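Local structure of 3-chlorocatechol 1,2-dioxygenase (Rhodococcus opacus, 2BOY) at residues Phe157-Ile169 and Trp184-Ile196. The protein probably cleaves the aromatic ring of catechols, chlorinated ones included, between the two hydroxyl-bearing carbons, using a bound ferric iron and molecular oxygen. Numbering follows the deposited sequence. Where two conformers were deposited one is given.
Sequences FTLRTIVPAPYEI and WHAWRPAHLHWII. With FE (Fe (III) ion), chain I; BHO (benzhydroxamic acid), chain J.
Tyr167 and Arg188 form an antiparallel hydrogen-bonded pair: Arg188 N donates to Tyr167 O at 2.8 Å, and Tyr167 N returns a bond to Arg188 O. Two residues further along, past the non-hydrogen-bonded pair Glu168-Trp187, Ile169 N reaches Ala186 O at 2.9 Å, closing the short ladder. Beside it Glu168 lies over one face of the Trp187 indole, its CG 3.4 Å from the centroid of the five-membered ring in a CH-pi contact and its carboxylate nearly parallel to the ring, planes 14° apart. With CG anti to its carbonyl carbon (chi1 -71°), Trp187 also brings CE3 to within 3.9 Å of Pro166 CB. A serine in place of Trp187 would probably take away the Glu168 chain's aromatic platform and the CE3 contact to Pro166 CB.

On the opposite face, beside Tyr167, bent Arg188 runs toward the ligand, held by a salt bridge to Asp219; at the ladder's end Ile169 CD1 packs 3.6 Å from benzhydroxamic acid C5. On the protein side the iron is held by His191 NE2 at 2.0 Å, His193 NE2 and Tyr133, and benzhydroxamic acid occupies a further place. Pro189 O accepts a nearly straight bond from His191 ND1, in the imidazole plane, which fixes the ring's rotation. Tyr167, by sequence position probably the second metal tyrosine, is in this conformer turned away toward Tyr78, within the two-tyrosine, two-histidine ferric site of the intradiol dioxygenases.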
loop_
_atom_site.group_PDB
_atom_site.type_symbol
_atom_site.label_atom_id
_atom_site.label_comp_id
_atom_site.label_asym_id
_atom_site.label_seq_id
_atom_site.Cartn_x
_atom_site.Cartn_y
_atom_site.Cartn_z
ATOM N N PHE A 157 9.975 33.443 -23.642
ATOM C CA PHE A 157 10.606 33.945 -22.416
ATOM C C PHE A 157 12.029 33.402 -22.422
ATOM O O PHE A 157 12.353 32.415 -23.121
ATOM C CB PHE A 157 9.858 33.467 -21.128
ATOM C CG PHE A 157 9.842 31.957 -20.953
ATOM C CD1 PHE A 157 10.909 31.295 -20.342
ATOM C CD2 PHE A 157 8.782 31.200 -21.425
ATOM C CE1 PHE A 157 10.897 29.913 -20.182
ATOM C CE2 PHE A 157 8.754 29.801 -21.283
ATOM C CZ PHE A 157 9.799 29.155 -20.637
ATOM N N THR A 158 12.872 34.048 -21.622
ATOM C CA THR A 158 14.237 33.603 -21.412
ATOM C C THR A 158 14.353 33.485 -19.925
ATOM O O THR A 158 13.946 34.411 -19.198
ATOM C CB THR A 158 15.217 34.691 -21.927
ATOM O OG1 THR A 158 15.154 34.749 -23.367
ATOM C CG2 THR A 158 16.664 34.303 -21.640
ATOM N N LEU A 159 14.902 32.366 -19.457
ATOM C CA LEU A 159 14.981 32.113 -18.012
ATOM C C LEU A 159 16.413 31.743 -17.647
ATOM O O LEU A 159 17.002 30.855 -18.287
ATOM C CB LEU A 159 13.994 30.991 -17.621
ATOM C CG LEU A 159 13.996 30.501 -16.144
ATOM C CD1 LEU A 159 13.589 31.626 -15.217
ATOM C CD2 LEU A 159 13.076 29.299 -15.966
ATOM N N ARG A 160 16.969 32.423 -16.634
ATOM C CA ARG A 160 18.284 32.058 -16.127
ATOM C C ARG A 160 18.185 31.191 -14.860
ATOM O O ARG A 160 17.495 31.528 -13.895
ATOM C CB ARG A 160 19.129 33.304 -15.826
ATOM C CG ARG A 160 20.469 32.990 -15.189
ATOM C CD ARG A 160 21.437 34.185 -15.061
ATOM N NE ARG A 160 22.089 34.163 -13.739
ATOM C CZ ARG A 160 22.034 35.165 -12.846
ATOM N NH1 ARG A 160 21.388 36.290 -13.136
ATOM N NH2 ARG A 160 22.640 35.056 -11.659
ATOM N N THR A 161 18.910 30.089 -14.858
ATOM C CA THR A 161 18.934 29.237 -13.701
ATOM C C THR A 161 20.279 28.518 -13.672
ATOM O O THR A 161 21.259 29.013 -14.253
ATOM C CB THR A 161 17.684 28.321 -13.721
ATOM O OG1 THR A 161 17.653 27.539 -12.556
ATOM C CG2 THR A 161 17.686 27.327 -14.906
ATOM N N ILE A 162 20.346 27.420 -12.938
ATOM C CA ILE A 162 21.534 26.592 -12.867
ATOM C C ILE A 162 21.096 25.201 -13.296
ATOM O O ILE A 162 19.919 24.886 -13.167
ATOM C CB ILE A 162 22.105 26.704 -11.418
ATOM C CG1 ILE A 162 23.148 27.838 -11.409
ATOM C CG2 ILE A 162 22.687 25.410 -10.911
ATOM C CD1 ILE A 162 23.275 28.562 -10.072
ATOM N N VAL A 163 21.986 24.413 -13.895
ATOM C CA VAL A 163 21.649 23.018 -14.245
ATOM C C VAL A 163 21.417 22.216 -12.976
ATOM O O VAL A 163 22.326 22.132 -12.135
ATOM C CB VAL A 163 22.745 22.354 -15.133
ATOM C CG1 VAL A 163 22.329 20.949 -15.547
ATOM C CG2 VAL A 163 23.004 23.203 -16.383
ATOM N N PRO A 164 20.212 21.623 -12.802
ATOM C CA PRO A 164 19.947 20.843 -11.597
ATOM C C PRO A 164 20.788 19.569 -11.625
ATOM O O PRO A 164 21.104 19.073 -12.701
ATOM C CB PRO A 164 18.428 20.467 -11.708
ATOM C CG PRO A 164 18.157 20.461 -13.231
ATOM C CD PRO A 164 19.093 21.577 -13.778
ATOM N N ALA A 165 21.147 19.065 -10.454
ATOM C CA ALA A 165 21.728 17.732 -10.325
ATOM C C ALA A 165 20.639 16.662 -10.383
ATOM O O ALA A 165 19.509 16.919 -10.001
ATOM C CB ALA A 165 22.474 17.609 -8.976
ATOM N N PRO A 166 21.008 15.453 -10.787
ATOM C CA PRO A 166 20.166 14.289 -10.538
ATOM C C PRO A 166 19.929 14.133 -9.036
ATOM O O PRO A 166 20.712 14.630 -8.236
ATOM C CB PRO A 166 21.021 13.110 -11.013
ATOM C CG PRO A 166 22.072 13.671 -11.880
ATOM C CD PRO A 166 22.257 15.114 -11.507
ATOM N N TYR A 167 18.840 13.424 -8.702
ATOM C CA TYR A 167 18.218 13.304 -7.369
ATOM C C TYR A 167 18.218 11.799 -6.985
ATOM O O TYR A 167 17.848 10.990 -7.837
ATOM C CB TYR A 167 16.742 13.812 -7.494
ATOM C CG TYR A 167 15.908 13.768 -6.210
ATOM C CD1 TYR A 167 14.956 12.756 -5.980
ATOM C CD2 TYR A 167 16.060 14.749 -5.234
ATOM C CE1 TYR A 167 14.207 12.720 -4.778
ATOM C CE2 TYR A 167 15.312 14.725 -4.051
ATOM C CZ TYR A 167 14.408 13.702 -3.821
ATOM O OH TYR A 167 13.693 13.693 -2.636
ATOM N N GLU A 168 18.631 11.420 -5.752
ATOM C CA GLU A 168 18.315 10.111 -5.219
ATOM C C GLU A 168 17.102 10.213 -4.277
ATOM O O GLU A 168 17.039 11.100 -3.426
ATOM C CB GLU A 168 19.531 9.561 -4.436
ATOM C CG GLU A 168 20.164 8.326 -5.052
ATOM C CD GLU A 168 21.155 7.616 -4.138
ATOM O OE1 GLU A 168 22.110 8.277 -3.674
ATOM O OE2 GLU A 168 20.980 6.387 -3.914
ATOM N N ILE A 169 16.130 9.318 -4.421
ATOM C CA ILE A 169 15.118 9.147 -3.372
ATOM C C ILE A 169 15.876 8.796 -2.073
ATOM O O ILE A 169 16.645 7.851 -2.068
ATOM C CB ILE A 169 14.135 7.993 -3.751
ATOM C CG1 ILE A 169 13.551 8.183 -5.170
ATOM C CG2 ILE A 169 13.028 7.798 -2.669
ATOM C CD1 ILE A 169 13.050 9.581 -5.498
ATOM N N TRP A 184 17.605 -1.800 -6.292
ATOM C CA TRP A 184 17.267 -0.911 -7.411
ATOM C C TRP A 184 17.885 0.452 -7.210
ATOM O O TRP A 184 17.875 0.973 -6.105
ATOM C CB TRP A 184 15.749 -0.743 -7.491
ATOM C CG TRP A 184 14.994 -2.015 -7.779
ATOM C CD1 TRP A 184 15.477 -3.174 -8.325
ATOM C CD2 TRP A 184 13.612 -2.228 -7.542
ATOM N NE1 TRP A 184 14.473 -4.103 -8.429
ATOM C CE2 TRP A 184 13.311 -3.543 -7.959
ATOM C CE3 TRP A 184 12.590 -1.443 -6.977
ATOM C CZ2 TRP A 184 12.033 -4.097 -7.834
ATOM C CZ3 TRP A 184 11.300 -1.996 -6.850
ATOM C CH2 TRP A 184 11.034 -3.304 -7.292
ATOM N N HIS A 185 18.449 1.035 -8.263
ATOM C CA HIS A 185 18.939 2.402 -8.193
ATOM C C HIS A 185 17.799 3.330 -7.800
ATOM O O HIS A 185 16.652 3.134 -8.250
ATOM C CB HIS A 185 19.427 2.826 -9.577
ATOM C CG HIS A 185 20.722 2.190 -9.966
ATOM N ND1 HIS A 185 20.875 1.428 -11.114
ATOM C CD2 HIS A 185 21.930 2.212 -9.356
ATOM C CE1 HIS A 185 22.141 1.035 -11.200
ATOM N NE2 HIS A 185 22.792 1.485 -10.140
ATOM N N ALA A 186 18.125 4.329 -6.976
ATOM C CA ALA A 186 17.125 5.262 -6.490
ATOM C C ALA A 186 17.176 6.618 -7.194
ATOM O O ALA A 186 16.709 7.604 -6.637
ATOM C CB ALA A 186 17.320 5.440 -4.985
ATOM N N TRP A 187 17.741 6.684 -8.403
ATOM C CA TRP A 187 18.046 7.985 -9.029
ATOM C C TRP A 187 17.012 8.419 -10.062
ATOM O O TRP A 187 16.590 7.611 -10.874
ATOM C CB TRP A 187 19.354 7.900 -9.796
ATOM C CG TRP A 187 20.539 7.797 -8.894
ATOM C CD1 TRP A 187 21.153 6.632 -8.433
ATOM C CD2 TRP A 187 21.260 8.885 -8.322
ATOM N NE1 TRP A 187 22.226 6.956 -7.632
ATOM C CE2 TRP A 187 22.322 8.327 -7.546
ATOM C CE3 TRP A 187 21.132 10.290 -8.386
ATOM C CZ2 TRP A 187 23.224 9.128 -6.837
ATOM C CZ3 TRP A 187 22.042 11.078 -7.695
ATOM C CH2 TRP A 187 23.066 10.495 -6.918
ATOM N N ARG A 188 16.705 9.711 -10.053
ATOM C CA ARG A 188 16.084 10.394 -11.198
ATOM C C ARG A 188 17.192 11.191 -11.938
ATOM O O ARG A 188 18.020 11.838 -11.282
ATOM C CB ARG A 188 15.040 11.404 -10.689
ATOM C CG ARG A 188 13.918 10.776 -9.862
ATOM C CD ARG A 188 12.536 11.401 -10.185
ATOM N NE ARG A 188 12.290 11.217 -11.615
ATOM C CZ ARG A 188 11.776 12.121 -12.434
ATOM N NH1 ARG A 188 11.415 13.327 -11.984
ATOM N NH2 ARG A 188 11.685 11.814 -13.723
ATOM N N PRO A 189 17.154 11.218 -13.272
ATOM C CA PRO A 189 18.078 12.069 -14.040
ATOM C C PRO A 189 17.691 13.523 -13.744
ATOM O O PRO A 189 16.563 13.758 -13.242
ATOM C CB PRO A 189 17.765 11.721 -15.494
ATOM C CG PRO A 189 16.305 11.350 -15.467
ATOM C CD PRO A 189 16.168 10.533 -14.150
ATOM N N ALA A 190 18.583 14.470 -14.028
ATOM C CA ALA A 190 18.330 15.911 -13.748
ATOM C C ALA A 190 17.173 16.404 -14.570
ATOM O O ALA A 190 17.064 16.000 -15.708
ATOM C CB ALA A 190 19.574 16.715 -14.104
ATOM N N HIS A 191 16.333 17.285 -14.016
ATOM C CA HIS A 191 15.123 17.736 -14.739
ATOM C C HIS A 191 14.582 19.081 -14.221
ATOM O O HIS A 191 14.820 19.464 -13.067
ATOM C CB HIS A 191 14.010 16.660 -14.624
ATOM C CG HIS A 191 13.681 16.313 -13.209
ATOM N ND1 HIS A 191 14.373 15.370 -12.489
ATOM C CD2 HIS A 191 12.787 16.864 -12.356
ATOM C CE1 HIS A 191 13.903 15.337 -11.250
ATOM N NE2 HIS A 191 12.920 16.225 -11.151
ATOM N N LEU A 192 13.825 19.766 -15.085
ATOM C CA LEU A 192 13.098 20.965 -14.755
ATOM C C LEU A 192 11.632 20.561 -14.827
ATOM O O LEU A 192 11.243 19.937 -15.832
ATOM C CB LEU A 192 13.356 22.047 -15.802
ATOM C CG LEU A 192 14.838 22.362 -16.049
ATOM C CD1 LEU A 192 14.924 23.480 -17.084
ATOM C CD2 LEU A 192 15.412 22.834 -14.680
ATOM N N HIS A 193 10.863 20.905 -13.784
ATOM C CA HIS A 193 9.382 20.619 -13.703
ATOM C C HIS A 193 8.612 21.835 -14.202
ATOM O O HIS A 193 8.996 22.952 -13.878
ATOM C CB HIS A 193 8.958 20.455 -12.253
ATOM C CG HIS A 193 9.353 19.146 -11.626
ATOM N ND1 HIS A 193 8.593 18.010 -11.782
ATOM C CD2 HIS A 193 10.385 18.803 -10.804
ATOM C CE1 HIS A 193 9.157 17.010 -11.121
ATOM N NE2 HIS A 193 10.254 17.464 -10.531
ATOM N N TRP A 194 7.458 21.655 -14.880
ATOM C CA TRP A 194 6.701 22.796 -15.373
ATOM C C TRP A 194 5.210 22.492 -15.252
ATOM O O TRP A 194 4.793 21.370 -15.539
ATOM C CB TRP A 194 6.959 23.014 -16.861
ATOM C CG TRP A 194 8.395 23.222 -17.228
ATOM C CD1 TRP A 194 9.335 22.254 -17.447
ATOM C CD2 TRP A 194 9.051 24.477 -17.435
ATOM N NE1 TRP A 194 10.541 22.844 -17.745
ATOM C CE2 TRP A 194 10.389 24.201 -17.764
ATOM C CE3 TRP A 194 8.643 25.823 -17.358
ATOM C CZ2 TRP A 194 11.311 25.206 -18.043
ATOM C CZ3 TRP A 194 9.575 26.829 -17.630
ATOM C CH2 TRP A 194 10.883 26.510 -17.964
ATOM N N ILE A 195 4.458 23.472 -14.770
ATOM C CA ILE A 195 2.981 23.471 -14.920
ATOM C C ILE A 195 2.672 24.725 -15.698
ATOM O O ILE A 195 3.063 25.827 -15.286
ATOM C CB ILE A 195 2.261 23.423 -13.555
ATOM C CG1 ILE A 195 2.451 22.032 -12.911
ATOM C CG2 ILE A 195 0.705 23.715 -13.718
ATOM C CD1 ILE A 195 2.049 21.981 -11.416
ATOM N N ILE A 196 1.977 24.570 -16.825
ATOM C CA ILE A 196 1.822 25.627 -17.802
ATOM C C ILE A 196 0.330 25.790 -18.068
ATOM O O ILE A 196 -0.360 24.793 -18.334
ATOM C CB ILE A 196 2.555 25.217 -19.094
ATOM C CG1 ILE A 196 4.049 24.932 -18.755
ATOM C CG2 ILE A 196 2.446 26.329 -20.195
ATOM C CD1 ILE A 196 4.755 24.144 -19.860
HETATM FE FE FE I . 11.807 16.385 -9.447
HETATM C C1 BHO J . 9.987 13.152 -8.296
HETATM C C2 BHO J . 9.096 12.168 -8.942
HETATM C C3 BHO J . 8.806 10.983 -8.263
HETATM C C4 BHO J . 9.383 10.754 -7.004
HETATM C C5 BHO J . 10.225 11.683 -6.415
HETATM C C6 BHO J . 10.544 12.880 -7.057
HETATM C C BHO J . 10.293 14.423 -9.026
HETATM O O1 BHO J . 10.251 14.380 -10.211
HETATM N N BHO J . 10.653 15.568 -8.482
HETATM O O2 BHO J . 10.071 16.106 -7.526
HETATM O O HOH W 1 16.981 17.320 -11.053
HETATM O O HOH W 2 20.466 4.144 -5.367
#